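PDB 2O2G: dienelactone hydrolase from Anabaena variabilis, which is probably a hydrolase of the dienelactone hydrolase family, with an alpha/beta-hydrolase fold. Local coordinates for residues K115-G125 and T138-R148. Numbering follows the deposited sequence.
Sequences KVGYFGASTGG and TVQAVVSRGGR. With SO4 (sulfate ion), chain B; SO4 (sulfate ion), chain C.
In R145 a chi1 of -174° points CG away from the backbone nitrogen, and bends at chi2 and chi3 lay the guanidinium over A121, whose CB sits 3.4 Å from the guanidinium plane, over its centre. NH1 and NH2 then donate to O3 and O4 of a sulfate probably taken from the crystallisation liquor, at 3.0 Å each, while NE donates to a water that in turn donates to R145 O. S122 OG lies at the guanidinium edge, 2.9 Å from R145 NH2. With an alanine here in place of R145, the sulfate would probably lose two donors and A121 CB the flat group packed on it. On the sheet face that carries Y118 and V142, opposite F119 and R145, chi1 of -64° turns the Y118 ring under V139 CG1, a CH-pi contact 4.0 Å from the centroid and 10° off the normal. The strands run parallel, joined by six backbone bonds from Q140 N to V116 O (2.8 Å) through to S122 N to R145 O. The G120-S122-G124 pattern and S122's positive phi fit a nucleophile elbow, with H199 beside S122. Strands 115-121 and 139-145 belong to one beta-alpha-beta unit: helix 123-134 covers Y118 and V142, helix 206-221 covers V143, and strand 36-41 flanks 115-121.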
ATOM      1  N   LYS A 115      -1.301 -12.420  -7.589  1.00 26.95           N
ATOM      2  CA  LYS A 115      -1.208 -11.124  -8.285  1.00 29.88           C
ATOM      3  C   LYS A 115      -1.022  -9.991  -7.269  1.00 29.03           C
ATOM      4  O   LYS A 115      -1.869  -9.745  -6.391  1.00 31.34           O
ATOM      5  CB  LYS A 115      -2.382 -10.870  -9.228  1.00 31.23           C
ATOM      6  CG  LYS A 115      -2.270 -11.633 -10.566  1.00 38.53           C
ATOM      7  CD  LYS A 115      -2.548 -13.076 -10.453  1.00 40.59           C
ATOM      8  CE  LYS A 115      -2.169 -13.834 -11.727  1.00 46.84           C
ATOM      9  NZ  LYS A 115      -2.713 -13.201 -12.941  1.00 41.55           N
ATOM     10  N   VAL A 116       0.079  -9.267  -7.425  1.00 31.33           N
ATOM     11  CA  VAL A 116       0.412  -8.241  -6.471  1.00 31.86           C
ATOM     12  C   VAL A 116      -0.299  -6.927  -6.705  1.00 31.13           C
ATOM     13  O   VAL A 116      -0.338  -6.415  -7.820  1.00 34.60           O
ATOM     14  CB  VAL A 116       1.921  -7.971  -6.379  1.00 33.51           C
ATOM     15  CG1 VAL A 116       2.206  -6.820  -5.404  1.00 32.18           C
ATOM     16  CG2 VAL A 116       2.678  -9.235  -5.924  1.00 32.69           C
ATOM     17  N   GLY A 117      -0.847  -6.388  -5.612  1.00 29.88           N
ATOM     18  CA  GLY A 117      -1.428  -5.047  -5.593  1.00 28.53           C
ATOM     19  C   GLY A 117      -0.821  -4.283  -4.415  1.00 26.70           C
ATOM     20  O   GLY A 117      -0.362  -4.881  -3.449  1.00 27.54           O
ATOM     21  N   TYR A 118      -0.867  -2.955  -4.458  1.00 27.28           N
ATOM     22  CA  TYR A 118      -0.326  -2.157  -3.368  1.00 27.56           C
ATOM     23  C   TYR A 118      -1.406  -1.322  -2.683  1.00 28.50           C
ATOM     24  O   TYR A 118      -2.334  -0.760  -3.354  1.00 27.73           O
ATOM     25  CB  TYR A 118       0.747  -1.172  -3.842  1.00 28.17           C
ATOM     26  CG  TYR A 118       2.046  -1.703  -4.437  1.00 22.96           C
ATOM     27  CD1 TYR A 118       2.572  -2.936  -4.113  1.00 23.87           C
ATOM     28  CD2 TYR A 118       2.799  -0.874  -5.245  1.00 26.26           C
ATOM     29  CE1 TYR A 118       3.780  -3.353  -4.650  1.00 24.76           C
ATOM     30  CE2 TYR A 118       4.015  -1.262  -5.766  1.00 33.17           C
ATOM     31  CZ  TYR A 118       4.511  -2.486  -5.474  1.00 28.76           C
ATOM     32  OH  TYR A 118       5.720  -2.816  -6.040  1.00 24.84           O
ATOM     33  N   PHE A 119      -1.314  -1.273  -1.361  1.00 29.21           N
ATOM     34  CA  PHE A 119      -2.165  -0.401  -0.552  1.00 29.97           C
ATOM     35  C   PHE A 119      -1.212   0.507   0.161  1.00 29.18           C
ATOM     36  O   PHE A 119      -0.531   0.072   1.091  1.00 31.65           O
ATOM     37  CB  PHE A 119      -3.074  -1.155   0.418  1.00 29.40           C
ATOM     38  CG  PHE A 119      -3.986  -0.233   1.215  1.00 26.98           C
ATOM     39  CD1 PHE A 119      -3.527   0.417   2.361  1.00 29.62           C
ATOM     40  CD2 PHE A 119      -5.287   0.003   0.813  1.00 22.46           C
ATOM     41  CE1 PHE A 119      -4.383   1.294   3.092  1.00 22.57           C
ATOM     42  CE2 PHE A 119      -6.137   0.901   1.521  1.00 25.55           C
ATOM     43  CZ  PHE A 119      -5.694   1.537   2.641  1.00 27.36           C
ATOM     44  N   GLY A 120      -1.147   1.772  -0.269  1.00 26.61           N
ATOM     45  CA  GLY A 120      -0.230   2.702   0.310  1.00 26.75           C
ATOM     46  C   GLY A 120      -0.962   3.703   1.172  1.00 29.20           C
ATOM     47  O   GLY A 120      -1.886   4.340   0.679  1.00 29.52           O
ATOM     48  N   ALA A 121      -0.532   3.855   2.432  1.00 24.78           N
ATOM     49  CA  ALA A 121      -1.188   4.739   3.394  1.00 28.60           C
ATOM     50  C   ALA A 121      -0.388   6.023   3.624  1.00 28.26           C
ATOM     51  O   ALA A 121       0.832   5.968   3.905  1.00 29.70           O
ATOM     52  CB  ALA A 121      -1.381   4.020   4.710  1.00 26.52           C
ATOM     53  N   SER A 122      -1.074   7.151   3.507  1.00 26.50           N
ATOM     54  CA  SER A 122      -0.462   8.456   3.724  0.50 28.55           C
ATOM     55  C   SER A 122       0.827   8.578   2.891  1.00 26.63           C
ATOM     56  O   SER A 122       0.757   8.458   1.683  1.00 27.01           O
ATOM     57  CB  SER A 122      -0.246   8.679   5.218  0.50 28.54           C
ATOM     58  OG  SER A 122      -1.485   8.622   5.901  0.50 30.24           O
ATOM     59  N   THR A 123       2.004   8.792   3.495  1.00 27.34           N
ATOM     60  CA  THR A 123       3.254   8.854   2.693  1.00 26.82           C
ATOM     61  C   THR A 123       3.548   7.546   1.883  1.00 27.02           C
ATOM     62  O   THR A 123       4.270   7.573   0.856  1.00 31.41           O
ATOM     63  CB  THR A 123       4.510   9.223   3.547  1.00 28.15           C
ATOM     64  OG1 THR A 123       4.700   8.248   4.579  1.00 31.17           O
ATOM     65  CG2 THR A 123       4.382  10.610   4.141  1.00 35.05           C
ATOM     66  N   GLY A 124       2.992   6.418   2.329  1.00 28.70           N
ATOM     67  CA  GLY A 124       3.098   5.149   1.592  1.00 30.62           C
ATOM     68  C   GLY A 124       2.501   5.181   0.182  1.00 31.18           C
ATOM     69  O   GLY A 124       2.965   4.457  -0.730  1.00 27.73           O
ATOM     70  N   GLY A 125       1.474   6.012   0.002  1.00 29.42           N
ATOM     71  CA  GLY A 125       0.817   6.183  -1.302  1.00 28.10           C
ATOM     72  C   GLY A 125       1.804   6.549  -2.397  1.00 29.98           C
ATOM     73  O   GLY A 125       1.897   5.870  -3.420  1.00 30.20           O
ATOM     74  N   THR A 138       4.348  -6.660 -13.094  1.00 29.06           N
ATOM     75  CA  THR A 138       4.090  -7.402 -11.863  1.00 27.96           C
ATOM     76  C   THR A 138       2.981  -6.812 -11.000  1.00 28.64           C
ATOM     77  O   THR A 138       2.206  -7.558 -10.400  1.00 31.57           O
ATOM     78  CB  THR A 138       5.406  -7.506 -11.045  1.00 29.15           C
ATOM     79  OG1 THR A 138       6.404  -8.117 -11.865  1.00 31.05           O
ATOM     80  CG2 THR A 138       5.258  -8.338  -9.747  1.00 31.06           C
ATOM     81  N   VAL A 139       2.910  -5.489 -10.901  1.00 25.41           N
ATOM     82  CA  VAL A 139       1.948  -4.845 -10.012  1.00 27.36           C
ATOM     83  C   VAL A 139       0.695  -4.557 -10.813  1.00 25.66           C
ATOM     84  O   VAL A 139       0.751  -3.848 -11.819  1.00 26.33           O
ATOM     85  CB  VAL A 139       2.498  -3.550  -9.413  1.00 27.28           C
ATOM     86  CG1 VAL A 139       1.472  -2.973  -8.408  1.00 21.68           C
ATOM     87  CG2 VAL A 139       3.874  -3.803  -8.771  1.00 32.79           C
ATOM     88  N   GLN A 140      -0.404  -5.151 -10.368  1.00 25.45           N
ATOM     89  CA  GLN A 140      -1.696  -5.120 -11.067  1.00 28.49           C
ATOM     90  C   GLN A 140      -2.743  -4.148 -10.550  1.00 27.28           C
ATOM     91  O   GLN A 140      -3.814  -3.998 -11.181  1.00 28.58           O
ATOM     92  CB  GLN A 140      -2.316  -6.523 -11.100  1.00 28.91           C
ATOM     93  CG  GLN A 140      -1.476  -7.549 -11.869  1.00 31.86           C
ATOM     94  CD  GLN A 140      -2.234  -8.799 -12.328  1.00 37.35           C
ATOM     95  OE1 GLN A 140      -1.617  -9.698 -12.896  1.00 39.91           O
ATOM     96  NE2 GLN A 140      -3.573  -8.858 -12.113  1.00 35.78           N
ATOM     97  N   ALA A 141      -2.456  -3.477  -9.437  1.00 29.06           N
ATOM     98  CA  ALA A 141      -3.379  -2.501  -8.860  1.00 27.12           C
ATOM     99  C   ALA A 141      -2.733  -1.736  -7.726  1.00 27.80           C
ATOM    100  O   ALA A 141      -1.851  -2.237  -7.030  1.00 25.88           O
ATOM    101  CB  ALA A 141      -4.698  -3.180  -8.359  1.00 28.54           C
ATOM    102  N   VAL A 142      -3.167  -0.495  -7.552  1.00 28.98           N
ATOM    103  CA  VAL A 142      -2.675   0.345  -6.471  1.00 28.79           C
ATOM    104  C   VAL A 142      -3.845   1.145  -5.895  1.00 27.52           C
ATOM    105  O   VAL A 142      -4.677   1.631  -6.631  1.00 27.59           O
ATOM    106  CB  VAL A 142      -1.574   1.350  -6.935  1.00 30.54           C
ATOM    107  CG1 VAL A 142      -1.185   2.330  -5.785  1.00 32.47           C
ATOM    108  CG2 VAL A 142      -0.342   0.625  -7.460  1.00 28.41           C
ATOM    109  N   VAL A 143      -3.894   1.238  -4.574  1.00 26.78           N
ATOM    110  CA  VAL A 143      -4.861   2.079  -3.870  1.00 27.69           C
ATOM    111  C   VAL A 143      -4.001   2.991  -2.972  1.00 27.13           C
ATOM    112  O   VAL A 143      -3.117   2.512  -2.256  1.00 25.39           O
ATOM    113  CB  VAL A 143      -5.836   1.277  -3.008  1.00 25.66           C
ATOM    114  CG1 VAL A 143      -6.737   2.214  -2.185  1.00 30.22           C
ATOM    115  CG2 VAL A 143      -6.667   0.363  -3.845  1.00 27.27           C
ATOM    116  N   SER A 144      -4.248   4.294  -3.039  1.00 26.12           N
ATOM    117  CA  SER A 144      -3.542   5.268  -2.227  1.00 27.43           C
ATOM    118  C   SER A 144      -4.540   5.883  -1.259  1.00 24.92           C
ATOM    119  O   SER A 144      -5.542   6.442  -1.704  1.00 24.07           O
ATOM    120  CB  SER A 144      -2.894   6.336  -3.095  1.00 27.18           C
ATOM    121  OG  SER A 144      -2.507   7.399  -2.250  1.00 27.12           O
ATOM    122  N   ARG A 145      -4.311   5.694   0.050  1.00 24.82           N
ATOM    123  CA  ARG A 145      -5.214   6.231   1.091  1.00 26.80           C
ATOM    124  C   ARG A 145      -4.658   7.521   1.663  1.00 27.40           C
ATOM    125  O   ARG A 145      -3.679   7.515   2.424  1.00 27.03           O
ATOM    126  CB  ARG A 145      -5.429   5.218   2.212  1.00 29.54           C
ATOM    127  CG  ARG A 145      -6.461   5.635   3.275  1.00 31.26           C
ATOM    128  CD  ARG A 145      -6.056   5.121   4.626  1.00 31.29           C
ATOM    129  NE  ARG A 145      -4.940   5.926   5.150  1.00 29.75           N
ATOM    130  CZ  ARG A 145      -4.208   5.607   6.202  1.00 25.38           C
ATOM    131  NH1 ARG A 145      -4.358   4.440   6.811  1.00 24.47           N
ATOM    132  NH2 ARG A 145      -3.251   6.426   6.586  1.00 33.26           N
ATOM    133  N   GLY A 146      -5.276   8.639   1.285  1.00 26.30           N
ATOM    134  CA  GLY A 146      -4.852   9.949   1.793  1.00 26.64           C
ATOM    135  C   GLY A 146      -3.390  10.252   1.533  1.00 28.28           C
ATOM    136  O   GLY A 146      -2.704  10.760   2.409  1.00 30.45           O
ATOM    137  N   GLY A 147      -2.916   9.981   0.325  1.00 28.00           N
ATOM    138  CA  GLY A 147      -1.528  10.228  -0.006  1.00 33.31           C
ATOM    139  C   GLY A 147      -1.237  11.566  -0.675  1.00 31.17           C
ATOM    140  O   GLY A 147      -2.123  12.395  -0.865  1.00 28.76           O
ATOM    141  N   ARG A 148       0.032  11.763  -0.987  1.00 31.80           N
ATOM    142  CA  ARG A 148       0.503  12.937  -1.764  1.00 34.49           C
ATOM    143  C   ARG A 148       1.230  12.380  -3.004  1.00 34.48           C
ATOM    144  O   ARG A 148       2.444  12.501  -3.122  1.00 38.60           O
ATOM    145  CB  ARG A 148       1.417  13.875  -0.953  1.00 34.87           C
ATOM    146  CG  ARG A 148       0.716  14.632   0.167  1.00 32.61           C
ATOM    147  CD  ARG A 148      -0.339  15.625  -0.353  1.00 42.86           C
ATOM    148  NE  ARG A 148       0.228  16.539  -1.346  1.00 32.30           N
ATOM    149  CZ  ARG A 148       0.990  17.578  -1.055  1.00 42.12           C
ATOM    150  NH1 ARG A 148       1.265  17.885   0.200  1.00 48.08           N
ATOM    151  NH2 ARG A 148       1.471  18.336  -2.027  1.00 45.34           N
TER
HETATM  152  S   SO4 B 223      -0.771   4.415   8.764  1.00 24.56           S
HETATM  153  O1  SO4 B 223       0.076   3.486   8.038  1.00 18.37           O
HETATM  154  O2  SO4 B 223      -0.307   4.397  10.121  1.00 27.45           O
HETATM  155  O3  SO4 B 223      -2.108   3.854   8.763  1.00 31.81           O
HETATM  156  O4  SO4 B 223      -0.766   5.753   8.184  1.00 25.21           O
HETATM  157  S   SO4 C 224       8.164  -5.967 -14.130  1.00 46.42           S
HETATM  158  O1  SO4 C 224       8.679  -7.314 -14.428  1.00 56.78           O
HETATM  159  O2  SO4 C 224       9.291  -5.192 -13.660  1.00 40.32           O
HETATM  160  O3  SO4 C 224       7.106  -6.137 -13.153  1.00 28.97           O
HETATM  161  O4  SO4 C 224       7.632  -5.343 -15.347  1.00 49.99           O
HETATM  162  O   HOH W   1       2.065  -9.937  -9.212  1.00 19.05           O
HETATM  163  O   HOH W   2      -4.175   8.844   5.051  1.00 19.51           O
HETATM  164  O   HOH W   3       1.777   9.626  -0.302  1.00 25.83           O